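Local coordinates for anaerobically-induced outer membrane porin OprE (Pseudomonas aeruginosa, PDB 4FRX), which probably acts as an outer-membrane porin of the OprD family, a beta-barrel through which small solutes would cross the membrane, at residues A[218-223]-A[262-267]; A[328-333]-A[425-430]; A[354-359]-A[389-394]. One frame throughout, in Å; residues are numbered along the deposited sequence.

Contact 1 (A[218-223]-A[262-267])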
loop_
_atom_site.group_PDB
_atom_site.type_symbol
_atom_site.label_atom_id
_atom_site.label_comp_id
_atom_site.label_asym_id
_atom_site.label_seq_id
_atom_site.Cartn_x
_atom_site.Cartn_y
_atom_site.Cartn_z
ATOM N N ASP A 218 -0.160 16.234 -9.325
ATOM C CA ASP A 218 -0.251 17.605 -9.807
ATOM C C ASP A 218 -0.808 18.566 -8.752
ATOM O O ASP A 218 -1.824 18.277 -8.110
ATOM C CB ASP A 218 -1.059 17.675 -11.100
ATOM C CG ASP A 218 -0.922 19.021 -11.788
ATOM O OD1 ASP A 218 0.182 19.315 -12.299
ATOM O OD2 ASP A 218 -1.909 19.791 -11.797
ATOM N N ASP A 219 -0.102 19.690 -8.582
ATOM C CA ASP A 219 -0.411 20.762 -7.624
ATOM C C ASP A 219 -0.056 20.446 -6.183
ATOM O O ASP A 219 -0.305 21.257 -5.290
ATOM C CB ASP A 219 -1.864 21.228 -7.727
ATOM C CG ASP A 219 -2.081 22.147 -8.907
ATOM O OD1 ASP A 219 -1.163 22.948 -9.187
ATOM O OD2 ASP A 219 -3.152 22.061 -9.551
ATOM N N PHE A 220 0.543 19.282 -5.969
ATOM C CA PHE A 220 0.924 18.864 -4.628
ATOM C C PHE A 220 2.407 18.540 -4.517
ATOM O O PHE A 220 3.118 19.202 -3.761
ATOM C CB PHE A 220 0.085 17.678 -4.142
ATOM C CG PHE A 220 -1.300 18.065 -3.681
ATOM C CD1 PHE A 220 -1.499 18.575 -2.404
ATOM C CD2 PHE A 220 -2.388 17.931 -4.531
ATOM C CE1 PHE A 220 -2.781 18.942 -1.966
ATOM C CE2 PHE A 220 -3.665 18.292 -4.119
ATOM C CZ PHE A 220 -3.867 18.784 -2.824
ATOM N N TYR A 221 2.885 17.534 -5.252
ATOM C CA TYR A 221 4.263 17.137 -5.045
ATOM C C TYR A 221 4.912 16.422 -6.211
ATOM O O TYR A 221 4.233 15.862 -7.057
ATOM C CB TYR A 221 4.392 16.281 -3.766
ATOM C CG TYR A 221 3.813 14.875 -3.852
ATOM C CD1 TYR A 221 4.562 13.825 -4.381
ATOM C CD2 TYR A 221 2.530 14.588 -3.366
ATOM C CE1 TYR A 221 4.039 12.528 -4.454
ATOM C CE2 TYR A 221 2.005 13.288 -3.441
ATOM C CZ TYR A 221 2.763 12.267 -3.979
ATOM O OH TYR A 221 2.247 10.978 -4.048
ATOM N N LYS A 222 6.239 16.473 -6.234
ATOM C CA LYS A 222 7.041 15.578 -7.054
ATOM C C LYS A 222 7.924 14.757 -6.128
ATOM O O LYS A 222 8.433 15.257 -5.127
ATOM C CB LYS A 222 7.877 16.363 -8.062
ATOM C CG LYS A 222 8.613 17.528 -7.465
ATOM N N GLN A 223 8.098 13.485 -6.459
ATOM C CA GLN A 223 8.784 12.577 -5.577
ATOM C C GLN A 223 9.682 11.673 -6.383
ATOM O O GLN A 223 9.232 11.079 -7.355
ATOM C CB GLN A 223 7.757 11.759 -4.818
ATOM C CG GLN A 223 8.334 10.692 -3.915
ATOM C CD GLN A 223 7.251 10.092 -3.059
ATOM O OE1 GLN A 223 6.593 9.127 -3.447
ATOM N NE2 GLN A 223 7.036 10.683 -1.901
ATOM N N ASP A 262 -4.936 28.532 -0.310
ATOM C CA ASP A 262 -6.209 27.971 -0.773
ATOM C C ASP A 262 -6.353 26.490 -0.403
ATOM O O ASP A 262 -7.328 25.843 -0.765
ATOM C CB ASP A 262 -6.390 28.152 -2.280
ATOM C CG ASP A 262 -7.795 27.779 -2.747
ATOM O OD1 ASP A 262 -8.777 28.177 -2.079
ATOM O OD2 ASP A 262 -7.918 27.065 -3.762
ATOM N N GLY A 263 -5.383 25.953 0.323
ATOM C CA GLY A 263 -5.542 24.618 0.854
ATOM C C GLY A 263 -4.757 23.532 0.148
ATOM O O GLY A 263 -4.941 22.357 0.453
ATOM N N TYR A 264 -3.880 23.897 -0.784
ATOM C CA TYR A 264 -2.996 22.882 -1.372
ATOM C C TYR A 264 -1.788 22.660 -0.466
ATOM O O TYR A 264 -0.689 23.145 -0.736
ATOM C CB TYR A 264 -2.592 23.228 -2.811
ATOM C CG TYR A 264 -3.768 23.099 -3.755
ATOM C CD1 TYR A 264 -4.730 24.095 -3.822
ATOM C CD2 TYR A 264 -3.942 21.954 -4.533
ATOM C CE1 TYR A 264 -5.825 23.978 -4.651
ATOM C CE2 TYR A 264 -5.039 21.826 -5.379
ATOM C CZ TYR A 264 -5.974 22.851 -5.431
ATOM O OH TYR A 264 -7.070 22.763 -6.254
ATOM N N VAL A 265 -2.019 21.918 0.614
ATOM C CA VAL A 265 -1.038 21.785 1.683
ATOM C C VAL A 265 -0.856 20.344 2.141
ATOM O O VAL A 265 -1.722 19.489 1.941
ATOM C CB VAL A 265 -1.433 22.622 2.917
ATOM C CG1 VAL A 265 -1.353 24.129 2.624
ATOM C CG2 VAL A 265 -2.835 22.225 3.413
ATOM N N SER A 266 0.281 20.100 2.783
ATOM C CA SER A 266 0.589 18.805 3.365
ATOM C C SER A 266 0.699 18.980 4.865
ATOM O O SER A 266 1.155 20.024 5.344
ATOM C CB SER A 266 1.944 18.322 2.840
ATOM O OG SER A 266 2.460 17.274 3.645
ATOM N N SER A 267 0.317 17.955 5.613
ATOM C CA SER A 267 0.659 17.904 7.028
ATOM C C SER A 267 2.183 17.895 7.213
ATOM O O SER A 267 2.926 17.379 6.380
ATOM C CB SER A 267 0.056 16.653 7.684
ATOM O OG SER A 267 -1.360 16.724 7.698
#

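Contact 2 (A[328-333]-A[425-430])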
loop_
_atom_site.group_PDB
_atom_site.type_symbol
_atom_site.label_atom_id
_atom_site.label_comp_id
_atom_site.label_asym_id
_atom_site.label_seq_id
_atom_site.Cartn_x
_atom_site.Cartn_y
_atom_site.Cartn_z
ATOM N N ASP A 328 5.659 1.290 7.390
ATOM C CA ASP A 328 4.220 1.236 7.139
ATOM C C ASP A 328 3.731 -0.089 7.697
ATOM O O ASP A 328 3.934 -1.130 7.090
ATOM C CB ASP A 328 3.887 1.362 5.647
ATOM C CG ASP A 328 2.375 1.456 5.381
ATOM O OD1 ASP A 328 1.619 0.556 5.798
ATOM O OD2 ASP A 328 1.937 2.435 4.740
ATOM N N VAL A 329 3.085 -0.027 8.858
ATOM C CA VAL A 329 2.714 -1.217 9.619
ATOM C C VAL A 329 1.204 -1.228 9.881
ATOM O O VAL A 329 0.450 -0.572 9.168
ATOM C CB VAL A 329 3.543 -1.339 10.923
ATOM C CG1 VAL A 329 5.015 -1.593 10.582
ATOM C CG2 VAL A 329 3.442 -0.060 11.750
ATOM N N GLN A 330 0.755 -1.983 10.877
ATOM C CA GLN A 330 -0.673 -2.275 10.968
ATOM C C GLN A 330 -1.490 -1.043 11.325
ATOM O O GLN A 330 -2.563 -0.815 10.767
ATOM C CB GLN A 330 -0.947 -3.429 11.951
ATOM C CG GLN A 330 -2.416 -3.791 12.053
ATOM C CD GLN A 330 -2.677 -4.964 12.981
ATOM O OE1 GLN A 330 -1.774 -5.749 13.278
ATOM N NE2 GLN A 330 -3.929 -5.089 13.443
ATOM N N ILE A 331 -0.984 -0.244 12.257
ATOM C CA ILE A 331 -1.706 0.959 12.662
ATOM C C ILE A 331 -0.991 2.202 12.147
ATOM O O ILE A 331 -1.553 2.950 11.343
ATOM C CB ILE A 331 -1.897 1.035 14.188
ATOM C CG1 ILE A 331 -2.792 -0.117 14.668
ATOM C CG2 ILE A 331 -2.479 2.391 14.596
ATOM C CD1 ILE A 331 -2.979 -0.169 16.201
ATOM N N GLY A 332 0.248 2.407 12.586
ATOM C CA GLY A 332 0.972 3.628 12.256
ATOM C C GLY A 332 1.784 3.515 10.978
ATOM O O GLY A 332 1.894 2.427 10.401
ATOM N N LYS A 333 2.344 4.637 10.527
ATOM C CA LYS A 333 3.258 4.619 9.390
ATOM C C LYS A 333 4.589 5.307 9.707
ATOM O O LYS A 333 5.506 5.295 8.885
ATOM C CB LYS A 333 2.617 5.256 8.147
ATOM C CG LYS A 333 1.330 4.568 7.689
ATOM C CD LYS A 333 0.771 5.224 6.427
ATOM C CE LYS A 333 -0.620 4.668 6.069
ATOM N NZ LYS A 333 -0.593 3.194 5.826
ATOM N N GLU A 425 -5.558 -3.022 18.137
ATOM C CA GLU A 425 -6.348 -3.501 17.013
ATOM C C GLU A 425 -6.122 -4.988 16.798
ATOM O O GLU A 425 -4.988 -5.475 16.866
ATOM C CB GLU A 425 -5.982 -2.700 15.754
ATOM C CG GLU A 425 -6.773 -3.032 14.510
ATOM C CD GLU A 425 -6.263 -2.281 13.287
ATOM O OE1 GLU A 425 -6.458 -1.049 13.215
ATOM O OE2 GLU A 425 -5.659 -2.919 12.400
ATOM N N ASN A 426 -7.210 -5.716 16.559
ATOM C CA ASN A 426 -7.134 -7.108 16.149
ATOM C C ASN A 426 -7.798 -7.269 14.805
ATOM O O ASN A 426 -8.875 -6.711 14.578
ATOM C CB ASN A 426 -7.835 -8.031 17.151
ATOM C CG ASN A 426 -7.051 -8.188 18.438
ATOM O OD1 ASN A 426 -6.000 -8.831 18.459
ATOM N ND2 ASN A 426 -7.550 -7.587 19.518
ATOM N N ARG A 427 -7.151 -8.020 13.919
ATOM C CA ARG A 427 -7.806 -8.490 12.708
ATOM C C ARG A 427 -7.822 -10.015 12.682
ATOM O O ARG A 427 -6.857 -10.679 13.067
ATOM C CB ARG A 427 -7.112 -7.969 11.456
ATOM C CG ARG A 427 -6.996 -6.473 11.388
ATOM C CD ARG A 427 -6.300 -6.069 10.095
ATOM N NE ARG A 427 -5.766 -4.716 10.174
ATOM C CZ ARG A 427 -5.013 -4.162 9.231
ATOM N NH1 ARG A 427 -4.709 -4.849 8.140
ATOM N NH2 ARG A 427 -4.557 -2.927 9.383
ATOM N N LEU A 428 -8.944 -10.561 12.231
ATOM C CA LEU A 428 -9.053 -11.984 11.977
ATOM C C LEU A 428 -9.502 -12.139 10.541
ATOM O O LEU A 428 -10.544 -11.599 10.147
ATOM C CB LEU A 428 -10.076 -12.613 12.925
ATOM C CG LEU A 428 -9.644 -12.530 14.390
ATOM C CD1 LEU A 428 -10.732 -13.045 15.327
ATOM C CD2 LEU A 428 -8.352 -13.320 14.589
ATOM N N ILE A 429 -8.706 -12.855 9.753
ATOM C CA ILE A 429 -8.986 -12.986 8.338
ATOM C C ILE A 429 -8.959 -14.449 7.913
ATOM O O ILE A 429 -7.970 -15.155 8.131
ATOM C CB ILE A 429 -7.981 -12.180 7.448
ATOM C CG1 ILE A 429 -7.797 -10.744 7.955
ATOM C CG2 ILE A 429 -8.436 -12.191 5.987
ATOM C CD1 ILE A 429 -6.473 -10.504 8.671
ATOM N N VAL A 430 -10.055 -14.896 7.307
ATOM C CA VAL A 430 -10.092 -16.218 6.683
ATOM C C VAL A 430 -10.229 -15.994 5.188
ATOM O O VAL A 430 -11.086 -15.231 4.744
ATOM C CB VAL A 430 -11.263 -17.052 7.219
ATOM C CG1 VAL A 430 -11.312 -18.438 6.550
ATOM C CG2 VAL A 430 -11.153 -17.167 8.729
HETATM O O HOH W 1 -5.244 0.026 11.082
#

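Contact 3 (A[354-359]-A[389-394])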
loop_
_atom_site.group_PDB
_atom_site.type_symbol
_atom_site.label_atom_id
_atom_site.label_comp_id
_atom_site.label_asym_id
_atom_site.label_seq_id
_atom_site.Cartn_x
_atom_site.Cartn_y
_atom_site.Cartn_z
ATOM N N GLY A 354 8.072 -29.092 10.743
ATOM C CA GLY A 354 7.041 -30.085 10.485
ATOM C C GLY A 354 5.614 -29.581 10.365
ATOM O O GLY A 354 4.685 -30.375 10.207
ATOM N N VAL A 355 5.426 -28.266 10.447
ATOM C CA VAL A 355 4.091 -27.678 10.323
ATOM C C VAL A 355 4.034 -26.697 9.151
ATOM O O VAL A 355 3.905 -25.490 9.360
ATOM C CB VAL A 355 3.681 -26.940 11.614
ATOM C CG1 VAL A 355 2.159 -26.745 11.677
ATOM C CG2 VAL A 355 4.161 -27.703 12.831
ATOM N N PRO A 356 4.124 -27.213 7.912
ATOM C CA PRO A 356 4.158 -26.322 6.750
ATOM C C PRO A 356 2.867 -25.517 6.656
ATOM O O PRO A 356 1.786 -26.036 6.943
ATOM C CB PRO A 356 4.290 -27.288 5.572
ATOM C CG PRO A 356 3.667 -28.544 6.052
ATOM C CD PRO A 356 4.016 -28.628 7.512
ATOM N N GLY A 357 2.991 -24.245 6.301
ATOM C CA GLY A 357 1.837 -23.373 6.204
ATOM C C GLY A 357 1.600 -22.503 7.425
ATOM O O GLY A 357 0.794 -21.574 7.362
ATOM N N LEU A 358 2.270 -22.812 8.537
ATOM C CA LEU A 358 2.166 -21.993 9.752
ATOM C C LEU A 358 3.367 -21.052 9.876
ATOM O O LEU A 358 4.517 -21.488 9.805
ATOM C CB LEU A 358 2.025 -22.862 11.022
ATOM C CG LEU A 358 1.903 -22.122 12.369
ATOM C CD1 LEU A 358 0.549 -21.440 12.543
ATOM C CD2 LEU A 358 2.179 -23.030 13.569
ATOM N N THR A 359 3.100 -19.757 10.041
ATOM C CA THR A 359 4.175 -18.779 10.212
ATOM C C THR A 359 3.850 -17.780 11.327
ATOM O O THR A 359 2.687 -17.483 11.599
ATOM C CB THR A 359 4.433 -17.974 8.910
ATOM O OG1 THR A 359 3.229 -17.312 8.515
ATOM C CG2 THR A 359 4.907 -18.874 7.771
ATOM N N VAL A 389 -1.895 -21.424 6.631
ATOM C CA VAL A 389 -2.502 -21.809 5.366
ATOM C C VAL A 389 -2.445 -23.331 5.227
ATOM O O VAL A 389 -1.358 -23.922 5.240
ATOM C CB VAL A 389 -1.803 -21.137 4.178
ATOM C CG1 VAL A 389 -2.354 -21.675 2.846
ATOM C CG2 VAL A 389 -1.966 -19.634 4.260
ATOM N N ILE A 390 -3.617 -23.957 5.119
ATOM C CA ILE A 390 -3.704 -25.414 4.991
ATOM C C ILE A 390 -2.976 -25.861 3.727
ATOM O O ILE A 390 -3.354 -25.483 2.622
ATOM C CB ILE A 390 -5.169 -25.908 5.000
ATOM C CG1 ILE A 390 -5.853 -25.488 6.297
ATOM C CG2 ILE A 390 -5.247 -27.432 4.844
ATOM C CD1 ILE A 390 -7.311 -25.881 6.378
ATOM N N PRO A 391 -1.911 -26.658 3.901
ATOM C CA PRO A 391 -0.965 -27.045 2.851
ATOM C C PRO A 391 -1.471 -28.124 1.891
ATOM O O PRO A 391 -1.032 -28.156 0.744
ATOM C CB PRO A 391 0.235 -27.564 3.649
ATOM C CG PRO A 391 -0.344 -28.073 4.897
ATOM C CD PRO A 391 -1.507 -27.181 5.218
ATOM N N ASP A 392 -2.377 -28.984 2.339
ATOM C CA ASP A 392 -2.821 -30.086 1.492
ATOM C C ASP A 392 -4.257 -30.504 1.776
ATOM O O ASP A 392 -4.958 -29.878 2.572
ATOM C CB ASP A 392 -1.886 -31.287 1.658
ATOM C CG ASP A 392 -1.842 -31.797 3.088
ATOM O OD1 ASP A 392 -1.130 -31.191 3.915
ATOM O OD2 ASP A 392 -2.518 -32.804 3.387
ATOM N N GLY A 393 -4.691 -31.574 1.121
ATOM C CA GLY A 393 -6.029 -32.089 1.332
ATOM C C GLY A 393 -7.094 -31.248 0.654
ATOM O O GLY A 393 -6.796 -30.427 -0.214
ATOM N N THR A 394 -8.340 -31.447 1.069
ATOM C CA THR A 394 -9.484 -30.819 0.411
ATOM C C THR A 394 -9.580 -29.319 0.683
ATOM O O THR A 394 -10.089 -28.567 -0.149
ATOM C CB THR A 394 -10.804 -31.495 0.810
ATOM O OG1 THR A 394 -11.070 -31.256 2.197
ATOM C CG2 THR A 394 -10.724 -32.992 0.567
#

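Contact 1 (A[218-223]-A[262-267])
Two loop ends of the porin barrel meet here, the turn leading from strand 208-217 into strand 221-234 and the chain that leaves helix 257-261, and the aromatic rings of F220 and Y264 carry the contact. CZ of F220 lies 3.6 Å from CD2 of Y264, and this CD2 sits over one face of the phenylalanine ring. With centroids 5.3 Å apart and planes at 43°, the pair is oblique. F220 has CG anti to its carbonyl carbon (chi1 -78°), and its side chain reaches across that of Y264 at about a right angle, bringing CE1 to 4.0 Å from N of V265. The CB methylene of D219 also packs on the tyrosine, 3.9 Å from CD2 of Y264, while its OD1 turns elsewhere, to the backbone N of K253. On the other segment, G263 ends the helix in a Schellman motif with positive phi, after which Y264 centres an inverse gamma turn closed by a weak bond from N of V265 to O of G263, 3.0 Å long. Around this, the F220 side chain also touches I179, and N254 bonds to the backbones of both D219 and Y264; strand 221-234 runs on beside strand 237-250, while the short strand 266-267 pairs with 276-277.

Contact 2 (A[328-333]-A[425-430])
Q330 and E425 both hold CG anti to the backbone N (chi1 -179° in Q330) and continue extended, and these two reaching chains meet at the carboxylate oxygen OE2 of E425. NE2 of Q330 donates to OE2 of E425 over 3.0 Å in a nearly straight bond (166° at the hydrogen). It reaches OE2 on the anti side, tilted out of the carboxylate plane, while the oxygen lies in the amide plane of Q330. R427, two residues along the same strand, grips that oxygen side-on: its NE is 2.9 Å and its NH2 3.2 Å from OE2 of E425, a salt bridge in which NH2 takes the syn lone pair. Three N-H donors thus converge on one oxygen, which should favour the ionised acid. Over one face of the guanidinium sits CG of Q330, 3.5 Å from NH2 of R427. A water links O of Q330 to OE1 of E425, donating to both. Beside these polar groups, CD1 of I331 packs 4.0 Å from CB of E425. Segment 328-333, part of the long loop between strands 295-305 and 340-349, is thereby pinned to the barrel wall, consistent with the channel-narrowing loops of OprD-family porins. Strand 423-434 runs between 17-28 and 399-409; from strand 377-389, D383 accepts from N of Q330, and E381 from N of I331 and of G332.

Contact 3 (A[354-359]-A[389-394])
G357 and V389 meet through their backbones: N of V389 donates to O of G357 over 2.8 Å, with 166° at the hydrogen. The bond is straight at the donor, but the N-H comes from above the carbonyl plane, 36° out of it, and therefore does not follow a lone pair. A second, weaker link runs the other way, as CA of G357 points a hydrogen at O of V389 at 3.4 Å (145° at the hydrogen). The alpha carbons of G357 and V389 stand only 4.7 Å apart, and G357, lacking a side chain, allows its CA to face O of V389. Outside this pair, the two prolines meet. CG of P391 packs on O of P356 at 3.6 Å, and the apolar touch is between the CG atoms of P356 and P391, 4.2 Å apart; the ring of P391 thus rests against the carbonyl of P356 and touches its ring at CG. What sets these groups in place is a type II beta turn from V355 to L358, closed by N of L358 bonding to O of V355 at 3.2 Å. P356 and G357 are its two central residues, and the positive phi of G357 suits the third position of such a turn. On the partner side, V389 ends strand 377-389 and P391 follows in the next loop. The contact thus lies where strand 358-370 begins beside the end of its antiparallel neighbour 377-389: T359 continues the pairing with A387, L358 packs on L386 and Y388, and the backbone of I390 hydrogen-bonds to G397 and L398, just before strand 399-409.

All three contacts adjoin the same barrel wall, and none is fully buried: contacts 1 and 2 are partly buried, contact 3 lies at the surface. Contact 3 is about 27 Å from the chain's centre, on the opposite side of that centre from contact 1, with about 47 Å between the two contact centres. Contact 2 is nearer the middle, about 13 Å from the chain's centre. Along the chain contact 1 closes before contact 2 opens, whereas contact 3 nests inside the loop that contact 2 closes; strand 377-389 serves both, ending at contact 3 and supplying acidic side chains to the loop of contact 2. Their chemistry differs accordingly: aromatic packing in contact 1, a charged and hydrated cluster in contact 2, backbone pairing and prolines in contact 3.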